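Side-chain contacts in flavin-dependent monooxygenase, oxygenase subunit HsaA (PDB 2RFQ), which hydroxylates the phenolic ring of the secosteroid 3-HSA ortho to its hydroxyl, using reduced FMN and dioxygen, in the bacterial breakdown of cholesterol: residues Ser40-Ala43 with Leu44-Gly48; Ser100-Ala103 with Gln104-Trp108; Arg321-Arg324 with Asp325-Arg328. One frame throughout, in Å; residues are numbered along the deposited sequence.

Interaction 1: residues Ser40-Ala43 with Leu44-Gly48; sequences SMKA and LQETG
K42 and E46, one turn apart on helix 38-47, close an i to i+4 salt bridge on its exposed side. CB of K42 leads away from the following turn with CG anti to the backbone N (chi1 180°). CG then passes 3.5 Å from OE2 of E46, CD stays alongside that oxygen, and CE closes to 3.4 Å. A bend at the last torsion (chi4 -77°) swings NZ across to OE2 of E46 at 2.8 Å, on the syn side and 21° out of the carboxylate plane. On the buried side L44 lays CG and CD1 over the carbonyl oxygen of S40, and its CD1 reaches SE of selenomethionine M41 at 4.2 Å; helix 80-96 covers both residues. T47 lies in the last turn: OG1 donates to the carbonyl O of L44 at 2.6 Å, in the carbonyl plane on a lone pair, while CG2 touches the carbonyl oxygen of A43 at 3.2 Å. G48 follows with positive phi in a Schellman motif, its N bonded to O of Q45. A valine in place of T47 would probably leave the carbonyl of L44 without its hydroxyl partner and N of F49 without the bond it makes to OG1. Charge thus pairs on the outer face, where solvent should weaken its pull, while apolar contacts and a buried hydroxyl fix the inner face and the helix end.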
ATOM      1  N   SER A  40     -26.683 -13.950 -26.483  1.00  9.39           N
ATOM      2  CA  SER A  40     -25.660 -12.894 -26.328  1.00  9.74           C
ATOM      3  C   SER A  40     -24.562 -13.019 -27.380  1.00  9.73           C
ATOM      4  O   SER A  40     -24.133 -12.032 -27.992  1.00  9.41           O
ATOM      5  CB  SER A  40     -25.044 -12.917 -24.907  1.00  9.84           C
ATOM      6  OG  SER A  40     -26.007 -12.508 -23.911  1.00 11.61           O
HETATM    7  N   MSE A  41     -24.086 -14.233 -27.591  1.00  8.26           N
HETATM    8  CA  MSE A  41     -23.027 -14.439 -28.599  1.00  8.90           C
HETATM    9  C   MSE A  41     -23.559 -14.068 -29.997  1.00  8.16           C
HETATM   10  O   MSE A  41     -22.834 -13.456 -30.797  1.00  8.49           O
HETATM   11  CB  MSE A  41     -22.484 -15.873 -28.550  1.00  8.77           C
HETATM   12  CG  MSE A  41     -21.783 -16.236 -27.236  1.00 11.20           C
HETATM   13 SE   MSE A  41     -20.152 -15.144 -26.960  1.00 20.25          SE
HETATM   14  CE  MSE A  41     -18.960 -16.035 -28.220  1.00 17.33           C
ATOM     15  N   LYS A  42     -24.819 -14.416 -30.286  1.00  8.42           N
ATOM     16  CA  LYS A  42     -25.433 -14.046 -31.563  1.00  9.73           C
ATOM     17  C   LYS A  42     -25.515 -12.525 -31.712  1.00  9.17           C
ATOM     18  O   LYS A  42     -25.148 -11.980 -32.756  1.00  8.80           O
ATOM     19  CB  LYS A  42     -26.815 -14.691 -31.672  1.00  9.78           C
ATOM     20  CG  LYS A  42     -27.555 -14.373 -32.953  1.00 13.78           C
ATOM     21  CD  LYS A  42     -28.848 -15.203 -33.024  1.00 18.04           C
ATOM     22  CE  LYS A  42     -29.683 -14.862 -34.278  1.00 20.91           C
ATOM     23  NZ  LYS A  42     -30.417 -13.576 -34.131  1.00 23.77           N
ATOM     24  N   ALA A  43     -25.949 -11.843 -30.651  1.00  9.03           N
ATOM     25  CA  ALA A  43     -26.075 -10.382 -30.703  1.00  8.86           C
ATOM     26  C   ALA A  43     -24.697  -9.756 -30.880  1.00  8.52           C
ATOM     27  O   ALA A  43     -24.541  -8.795 -31.649  1.00  8.75           O
ATOM     28  CB  ALA A  43     -26.726  -9.863 -29.459  1.00  9.46           C
ATOM     29  N   LEU A  44     -23.707 -10.290 -30.164  1.00  8.55           N
ATOM     30  CA  LEU A  44     -22.326  -9.793 -30.305  1.00  8.41           C
ATOM     31  C   LEU A  44     -21.832  -9.956 -31.754  1.00  9.27           C
ATOM     32  O   LEU A  44     -21.259  -9.015 -32.340  1.00  8.71           O
ATOM     33  CB  LEU A  44     -21.391 -10.493 -29.320  1.00  9.19           C
ATOM     34  CG  LEU A  44     -21.574 -10.003 -27.874  1.00  8.59           C
ATOM     35  CD1 LEU A  44     -20.916 -11.010 -26.941  1.00 11.67           C
ATOM     36  CD2 LEU A  44     -21.018  -8.574 -27.690  1.00 11.11           C
ATOM     37  N   GLN A  45     -22.109 -11.121 -32.338  1.00  8.97           N
ATOM     38  CA  GLN A  45     -21.751 -11.389 -33.733  1.00  9.75           C
ATOM     39  C   GLN A  45     -22.411 -10.332 -34.641  1.00  9.67           C
ATOM     40  O   GLN A  45     -21.757  -9.739 -35.504  1.00  9.42           O
ATOM     41  CB  GLN A  45     -22.182 -12.801 -34.148  1.00 10.02           C
ATOM     42  CG  GLN A  45     -21.953 -13.107 -35.631  1.00 10.46           C
ATOM     43  CD  GLN A  45     -22.407 -14.501 -36.038  1.00 10.96           C
ATOM     44  OE1 GLN A  45     -22.133 -15.485 -35.360  1.00 12.29           O
ATOM     45  NE2 GLN A  45     -23.111 -14.588 -37.153  1.00 11.95           N
ATOM     46  N   GLU A  46     -23.697 -10.082 -34.412  1.00  9.16           N
ATOM     47  CA  GLU A  46     -24.435  -9.127 -35.244  1.00  9.55           C
ATOM     48  C   GLU A  46     -23.939  -7.681 -35.124  1.00  9.35           C
ATOM     49  O   GLU A  46     -24.144  -6.886 -36.038  1.00 10.65           O
ATOM     50  CB  GLU A  46     -25.938  -9.242 -34.994  1.00 10.16           C
ATOM     51  CG  GLU A  46     -26.497 -10.581 -35.454  1.00 13.59           C
ATOM     52  CD  GLU A  46     -27.900 -10.859 -34.930  1.00 19.00           C
ATOM     53  OE1 GLU A  46     -28.426 -10.056 -34.120  1.00 20.65           O
ATOM     54  OE2 GLU A  46     -28.470 -11.900 -35.328  1.00 20.44           O
ATOM     55  N   THR A  47     -23.250  -7.346 -34.033  1.00  8.95           N
ATOM     56  CA  THR A  47     -22.664  -5.991 -33.940  1.00  8.37           C
ATOM     57  C   THR A  47     -21.477  -5.824 -34.890  1.00  8.31           C
ATOM     58  O   THR A  47     -21.104  -4.705 -35.195  1.00  8.60           O
ATOM     59  CB  THR A  47     -22.143  -5.644 -32.539  1.00  7.42           C
ATOM     60  OG1 THR A  47     -20.972  -6.442 -32.222  1.00  8.63           O
ATOM     61  CG2 THR A  47     -23.250  -5.821 -31.496  1.00  8.95           C
ATOM     62  N   GLY A  48     -20.883  -6.937 -35.314  1.00  8.14           N
ATOM     63  CA  GLY A  48     -19.624  -6.915 -36.060  1.00  8.24           C
ATOM     64  C   GLY A  48     -18.387  -7.088 -35.192  1.00  8.76           C
ATOM     65  O   GLY A  48     -17.258  -7.109 -35.687  1.00  8.11           O
TER

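Interaction 2: residues Ser100-Ala103 with Gln104-Trp108; sequences SQQA and QEDVW
Q101 sets its CG anti to the backbone N (chi1 176°) and then turns at chi2 (73°), which carries its amide forward along the helix; Q104, with CG anti to the carbonyl carbon (chi1 -63°), runs out extended to meet it. The two amides are joined through water 1, which donates to OE1 of Q101 at 2.8 Å and accepts from NE2 of Q104. The other end of the Q101 amide works the same way one turn on: its NE2 donates a hydrogen bond to water 2, and that water donates to OE1 of E105 at 3.2 Å. A third water links NE2 of Q102 to OD1 of D106, lying 2.7 Å from the carboxylate oxygen. Three i to i+3 or i+4 pairs of polar side chains are therefore bridged by solvent. Protein partners hold the same groups: Q57 takes NE2 of Q101, W58 and N224 grip OE1 of Q104, and R206 and H205 meet OD2 of D106. On the inner side, V107 puts CG1 over one face of the W108 ring, 3.7 Å above its plane and offset toward the rim, while A103 and V107 pack on L170 of strand 162-172. S100, just ahead of the helix, caps it: its OG accepts from N of A103 at 3.0 Å and also bonds to O of H205. This is a serine N-cap on a short helix, here one that lies between helix 80-96 and the beta-sheet domain of an acyl-CoA dehydrogenase-like fold.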
ATOM      1  N   SER A 100      -1.473 -20.212 -42.300  1.00  9.19           N
ATOM      2  CA  SER A 100      -1.481 -20.333 -43.757  1.00 10.03           C
ATOM      3  C   SER A 100      -2.846 -19.942 -44.325  1.00 10.29           C
ATOM      4  O   SER A 100      -3.899 -20.116 -43.663  1.00 10.09           O
ATOM      5  CB  SER A 100      -1.152 -21.777 -44.156  1.00 10.64           C
ATOM      6  OG  SER A 100      -2.228 -22.636 -43.793  1.00 10.32           O
ATOM      7  N   GLN A 101      -2.831 -19.455 -45.568  1.00  9.54           N
ATOM      8  CA  GLN A 101      -4.058 -19.152 -46.275  1.00 10.18           C
ATOM      9  C   GLN A 101      -4.983 -20.370 -46.288  1.00 10.19           C
ATOM     10  O   GLN A 101      -6.209 -20.240 -46.159  1.00 10.87           O
ATOM     11  CB  GLN A 101      -3.739 -18.715 -47.713  1.00 10.34           C
ATOM     12  CG  GLN A 101      -4.964 -18.462 -48.566  1.00 10.90           C
ATOM     13  CD  GLN A 101      -5.701 -17.185 -48.196  1.00 11.64           C
ATOM     14  OE1 GLN A 101      -5.108 -16.231 -47.684  1.00 12.50           O
ATOM     15  NE2 GLN A 101      -7.013 -17.164 -48.464  1.00 10.60           N
ATOM     16  N   GLN A 102      -4.398 -21.560 -46.426  1.00 10.79           N
ATOM     17  CA  GLN A 102      -5.197 -22.783 -46.511  1.00 11.57           C
ATOM     18  C   GLN A 102      -5.928 -23.038 -45.206  1.00 10.98           C
ATOM     19  O   GLN A 102      -7.090 -23.432 -45.212  1.00 11.06           O
ATOM     20  CB  GLN A 102      -4.312 -23.975 -46.876  1.00 11.75           C
ATOM     21  CG  GLN A 102      -5.074 -25.264 -47.118  1.00 12.19           C
ATOM     22  CD  GLN A 102      -4.122 -26.438 -47.413  1.00 14.19           C
ATOM     23  OE1 GLN A 102      -2.921 -26.241 -47.676  1.00 19.88           O
ATOM     24  NE2 GLN A 102      -4.653 -27.658 -47.379  1.00 19.18           N
ATOM     25  N   ALA A 103      -5.250 -22.795 -44.082  1.00 10.03           N
ATOM     26  CA  ALA A 103      -5.888 -22.949 -42.762  1.00  9.50           C
ATOM     27  C   ALA A 103      -7.061 -21.965 -42.597  1.00  9.24           C
ATOM     28  O   ALA A 103      -8.140 -22.333 -42.122  1.00  9.02           O
ATOM     29  CB  ALA A 103      -4.867 -22.741 -41.651  1.00  9.97           C
ATOM     30  N   GLN A 104      -6.864 -20.722 -43.026  1.00  9.47           N
ATOM     31  CA  GLN A 104      -7.961 -19.733 -42.969  1.00  9.65           C
ATOM     32  C   GLN A 104      -9.135 -20.153 -43.848  1.00  9.97           C
ATOM     33  O   GLN A 104     -10.282 -20.000 -43.461  1.00 10.52           O
ATOM     34  CB  GLN A 104      -7.474 -18.361 -43.413  1.00  9.81           C
ATOM     35  CG  GLN A 104      -6.405 -17.766 -42.520  1.00  9.89           C
ATOM     36  CD  GLN A 104      -5.748 -16.571 -43.176  1.00 10.22           C
ATOM     37  OE1 GLN A 104      -6.427 -15.619 -43.563  1.00  9.82           O
ATOM     38  NE2 GLN A 104      -4.426 -16.642 -43.352  1.00 10.14           N
ATOM     39  N   GLU A 105      -8.838 -20.687 -45.034  1.00 10.24           N
ATOM     40  CA  GLU A 105      -9.871 -21.213 -45.911  1.00 10.95           C
ATOM     41  C   GLU A 105     -10.608 -22.391 -45.238  1.00 10.41           C
ATOM     42  O   GLU A 105     -11.836 -22.487 -45.303  1.00 10.60           O
ATOM     43  CB  GLU A 105      -9.269 -21.628 -47.262  1.00 11.59           C
ATOM     44  CG  GLU A 105     -10.271 -22.314 -48.204  1.00 16.37           C
ATOM     45  CD  GLU A 105     -11.281 -21.364 -48.843  1.00 22.40           C
ATOM     46  OE1 GLU A 105     -10.988 -20.152 -48.982  1.00 24.85           O
ATOM     47  OE2 GLU A 105     -12.379 -21.845 -49.229  1.00 25.80           O
ATOM     48  N   ASP A 106      -9.864 -23.278 -44.574  1.00  9.68           N
ATOM     49  CA  ASP A 106     -10.492 -24.378 -43.820  1.00  9.65           C
ATOM     50  C   ASP A 106     -11.543 -23.893 -42.832  1.00 10.31           C
ATOM     51  O   ASP A 106     -12.621 -24.477 -42.723  1.00 10.50           O
ATOM     52  CB  ASP A 106      -9.441 -25.211 -43.080  1.00  9.33           C
ATOM     53  CG  ASP A 106      -8.559 -26.031 -44.008  1.00 11.63           C
ATOM     54  OD1 ASP A 106      -8.877 -26.184 -45.200  1.00 12.09           O
ATOM     55  OD2 ASP A 106      -7.536 -26.533 -43.515  1.00 11.66           O
ATOM     56  N   VAL A 107     -11.210 -22.816 -42.122  1.00  9.68           N
ATOM     57  CA  VAL A 107     -12.069 -22.273 -41.084  1.00  9.68           C
ATOM     58  C   VAL A 107     -13.212 -21.423 -41.631  1.00  9.82           C
ATOM     59  O   VAL A 107     -14.371 -21.610 -41.229  1.00  9.80           O
ATOM     60  CB  VAL A 107     -11.227 -21.478 -40.061  1.00 10.00           C
ATOM     61  CG1 VAL A 107     -12.118 -20.825 -39.014  1.00 11.51           C
ATOM     62  CG2 VAL A 107     -10.189 -22.431 -39.407  1.00  9.96           C
ATOM     63  N   TRP A 108     -12.879 -20.509 -42.543  1.00 10.18           N
ATOM     64  CA  TRP A 108     -13.815 -19.454 -42.955  1.00 10.81           C
ATOM     65  C   TRP A 108     -14.310 -19.566 -44.396  1.00 11.27           C
ATOM     66  O   TRP A 108     -15.135 -18.744 -44.838  1.00 11.56           O
ATOM     67  CB  TRP A 108     -13.170 -18.075 -42.765  1.00 10.57           C
ATOM     68  CG  TRP A 108     -13.039 -17.630 -41.317  1.00 11.27           C
ATOM     69  CD1 TRP A 108     -13.945 -17.830 -40.299  1.00 11.45           C
ATOM     70  CD2 TRP A 108     -11.965 -16.867 -40.756  1.00 11.27           C
ATOM     71  NE1 TRP A 108     -13.474 -17.262 -39.123  1.00 10.93           N
ATOM     72  CE2 TRP A 108     -12.266 -16.663 -39.378  1.00 10.84           C
ATOM     73  CE3 TRP A 108     -10.765 -16.353 -41.274  1.00  9.83           C
ATOM     74  CZ2 TRP A 108     -11.417 -15.947 -38.522  1.00 10.85           C
ATOM     75  CZ3 TRP A 108      -9.920 -15.637 -40.423  1.00 10.78           C
ATOM     76  CH2 TRP A 108     -10.250 -15.440 -39.058  1.00 10.83           C
TER
HETATM   77  O   HOH W   1      -3.426 -15.275 -45.627  1.00 14.17           O
HETATM   78  O   HOH W   2      -7.964 -19.559 -49.918  1.00 23.73           O
HETATM   79  O   HOH W   3      -7.519 -28.112 -46.489  1.00 23.84           O

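Interaction 3: residues Arg321-Arg324 with Asp325-Arg328; sequences RARR and DQVR
On helix 316-344, part of the C-terminal helical domain, R324 and D325 form a salt bridge between sequence neighbours at a subunit interface. The guanidinium takes the carboxylate side-on: NE reaches OD1 of D325 at 2.8 Å, and NH2 reaches OD2 at 3.1 Å on its syn side. The fit is skewed, since the two planes stand 40° apart and NE comes to OD1 from above the carboxylate plane, 49° out of it. CG of R321 lies 3.5 Å above one face of the same guanidinium, toward its rim. OD2 of D325 also accepts from water 4, 2.7 Å away, which is weakly linked to NH1 of R321, whose NE is salt-bridged to E317. In the acyl-CoA dehydrogenase fold, helices of this domain pack against one another within and between subunits, and here S288 of the second subunit bonds to OD1 of D325 while D289 of that subunit pairs with R328. The aspartate thus has several donors around it, which would probably keep it ionised although buried. R323 turns to the C-terminal tail, where its NE bonds to O of M393. Bends at its second and third torsions bring NH1 to OE1 of Q326 at 2.9 Å, on a lone pair in the carbonyl plane, with guanidinium and amide only 18° from coplanar. A370 O is shared by this NH1 and by NE2 of Q326, which also bonds to S242, so the amide is fixed in its rotation. CG1 of V327 comes obliquely to NH1 of R323 at 3.4 Å, and helix 373-384 packs on both side chains.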
ATOM      1  N   ARG A 321       8.034  -2.135 -22.070  1.00  6.82           N
ATOM      2  CA  ARG A 321       7.128  -1.194 -21.383  1.00  6.98           C
ATOM      3  C   ARG A 321       5.670  -1.667 -21.444  1.00  6.30           C
ATOM      4  O   ARG A 321       4.918  -1.525 -20.469  1.00  6.38           O
ATOM      5  CB  ARG A 321       7.226   0.235 -21.946  1.00  8.28           C
ATOM      6  CG  ARG A 321       8.468   0.946 -21.447  1.00 11.57           C
ATOM      7  CD  ARG A 321       8.431   2.425 -21.777  1.00 14.55           C
ATOM      8  NE  ARG A 321       8.727   2.644 -23.182  1.00 16.53           N
ATOM      9  CZ  ARG A 321       7.904   3.152 -24.083  1.00 19.16           C
ATOM     10  NH1 ARG A 321       6.666   3.527 -23.747  1.00 23.21           N
ATOM     11  NH2 ARG A 321       8.339   3.304 -25.334  1.00 18.37           N
ATOM     12  N   ALA A 322       5.280  -2.222 -22.588  1.00  6.49           N
ATOM     13  CA  ALA A 322       3.927  -2.721 -22.780  1.00  6.17           C
ATOM     14  C   ALA A 322       3.613  -3.791 -21.751  1.00  6.25           C
ATOM     15  O   ALA A 322       2.604  -3.724 -21.070  1.00  6.79           O
ATOM     16  CB  ALA A 322       3.733  -3.242 -24.216  1.00  6.79           C
ATOM     17  N   ARG A 323       4.515  -4.769 -21.615  1.00  5.87           N
ATOM     18  CA  ARG A 323       4.301  -5.825 -20.613  1.00  6.28           C
ATOM     19  C   ARG A 323       4.265  -5.295 -19.173  1.00  6.06           C
ATOM     20  O   ARG A 323       3.404  -5.684 -18.371  1.00  6.74           O
ATOM     21  CB  ARG A 323       5.345  -6.917 -20.788  1.00  5.48           C
ATOM     22  CG  ARG A 323       4.993  -7.878 -21.922  1.00  5.90           C
ATOM     23  CD  ARG A 323       3.921  -8.861 -21.456  1.00  5.52           C
ATOM     24  NE  ARG A 323       4.507  -9.868 -20.542  1.00  5.42           N
ATOM     25  CZ  ARG A 323       3.867 -10.444 -19.524  1.00  6.05           C
ATOM     26  NH1 ARG A 323       2.594 -10.127 -19.229  1.00  5.75           N
ATOM     27  NH2 ARG A 323       4.510 -11.363 -18.807  1.00  6.26           N
ATOM     28  N   ARG A 324       5.204  -4.398 -18.868  1.00  5.73           N
ATOM     29  CA  ARG A 324       5.256  -3.736 -17.552  1.00  5.40           C
ATOM     30  C   ARG A 324       3.912  -3.109 -17.188  1.00  5.50           C
ATOM     31  O   ARG A 324       3.370  -3.359 -16.126  1.00  6.71           O
ATOM     32  CB  ARG A 324       6.356  -2.670 -17.559  1.00  5.70           C
ATOM     33  CG  ARG A 324       6.392  -1.811 -16.284  1.00  5.29           C
ATOM     34  CD  ARG A 324       7.223  -0.520 -16.483  1.00  6.49           C
ATOM     35  NE  ARG A 324       6.493   0.414 -17.324  1.00  7.11           N
ATOM     36  CZ  ARG A 324       7.015   1.496 -17.903  1.00  7.85           C
ATOM     37  NH1 ARG A 324       8.319   1.817 -17.748  1.00  7.54           N
ATOM     38  NH2 ARG A 324       6.224   2.286 -18.624  1.00  7.71           N
ATOM     39  N   ASP A 325       3.376  -2.288 -18.089  1.00  5.31           N
ATOM     40  CA  ASP A 325       2.160  -1.538 -17.806  1.00  6.13           C
ATOM     41  C   ASP A 325       0.916  -2.396 -17.892  1.00  6.76           C
ATOM     42  O   ASP A 325      -0.106  -2.071 -17.282  1.00  6.86           O
ATOM     43  CB  ASP A 325       2.062  -0.358 -18.781  1.00  6.55           C
ATOM     44  CG  ASP A 325       3.159   0.699 -18.549  1.00  7.42           C
ATOM     45  OD1 ASP A 325       3.746   0.753 -17.436  1.00  7.10           O
ATOM     46  OD2 ASP A 325       3.415   1.467 -19.496  1.00  7.94           O
ATOM     47  N   GLN A 326       0.984  -3.463 -18.683  1.00  6.14           N
ATOM     48  CA  GLN A 326      -0.155  -4.346 -18.896  1.00  6.15           C
ATOM     49  C   GLN A 326      -0.460  -5.181 -17.644  1.00  6.32           C
ATOM     50  O   GLN A 326      -1.601  -5.198 -17.144  1.00  6.55           O
ATOM     51  CB  GLN A 326       0.046  -5.223 -20.142  1.00  5.20           C
ATOM     52  CG  GLN A 326      -0.946  -6.389 -20.213  1.00  5.70           C
ATOM     53  CD  GLN A 326      -0.338  -7.650 -19.667  1.00  8.07           C
ATOM     54  OE1 GLN A 326       0.841  -7.928 -19.910  1.00  7.99           O
ATOM     55  NE2 GLN A 326      -1.138  -8.439 -18.924  1.00  7.69           N
ATOM     56  N   VAL A 327       0.556  -5.846 -17.095  1.00  5.97           N
ATOM     57  CA  VAL A 327       0.317  -6.524 -15.816  1.00  6.48           C
ATOM     58  C   VAL A 327      -0.105  -5.502 -14.741  1.00  5.78           C
ATOM     59  O   VAL A 327      -0.990  -5.768 -13.914  1.00  7.88           O
ATOM     60  CB  VAL A 327       1.515  -7.391 -15.343  1.00  6.73           C
ATOM     61  CG1 VAL A 327       1.875  -8.447 -16.414  1.00  5.90           C
ATOM     62  CG2 VAL A 327       2.726  -6.531 -14.982  1.00  6.09           C
ATOM     63  N   ARG A 328       0.498  -4.319 -14.785  1.00  6.31           N
ATOM     64  CA  ARG A 328       0.144  -3.311 -13.777  1.00  6.83           C
ATOM     65  C   ARG A 328      -1.293  -2.818 -13.934  1.00  6.85           C
ATOM     66  O   ARG A 328      -1.944  -2.529 -12.933  1.00  7.18           O
ATOM     67  CB  ARG A 328       1.118  -2.136 -13.790  1.00  6.42           C
ATOM     68  CG  ARG A 328       1.144  -1.407 -12.415  1.00  7.89           C
ATOM     69  CD  ARG A 328       2.518  -0.705 -12.207  1.00  7.49           C
ATOM     70  NE  ARG A 328       2.692  -0.030 -10.912  1.00  9.76           N
ATOM     71  CZ  ARG A 328       2.938  -0.664  -9.765  1.00  9.01           C
ATOM     72  NH1 ARG A 328       3.025  -2.003  -9.723  1.00  8.79           N
ATOM     73  NH2 ARG A 328       3.105   0.028  -8.638  1.00 10.35           N
TER
HETATM   74  O   HOH W   4       4.140   3.317 -21.391  1.00 15.99           O

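The three contacts come one after another along the chain, each on one helix or at its end, and none touches another. Interactions 1 and 2 belong to the N-terminal acyl-CoA dehydrogenase-like part, on helices 38-47 and 101-108; their centres are 23 Å apart, and helix 80-96 packs against both. Interaction 3 lies in the C-terminal helical part on helix 316-344, its centre 30 Å from that of interaction 1, across the chain's centre, and 33 Å from that of interaction 2. It alone of the three meets another subunit, so it helps join the tetramer. Interactions 1 and 3 each come within about 10 Å of residues that probably bind FMN, W84 among them, approaching that site from different domains.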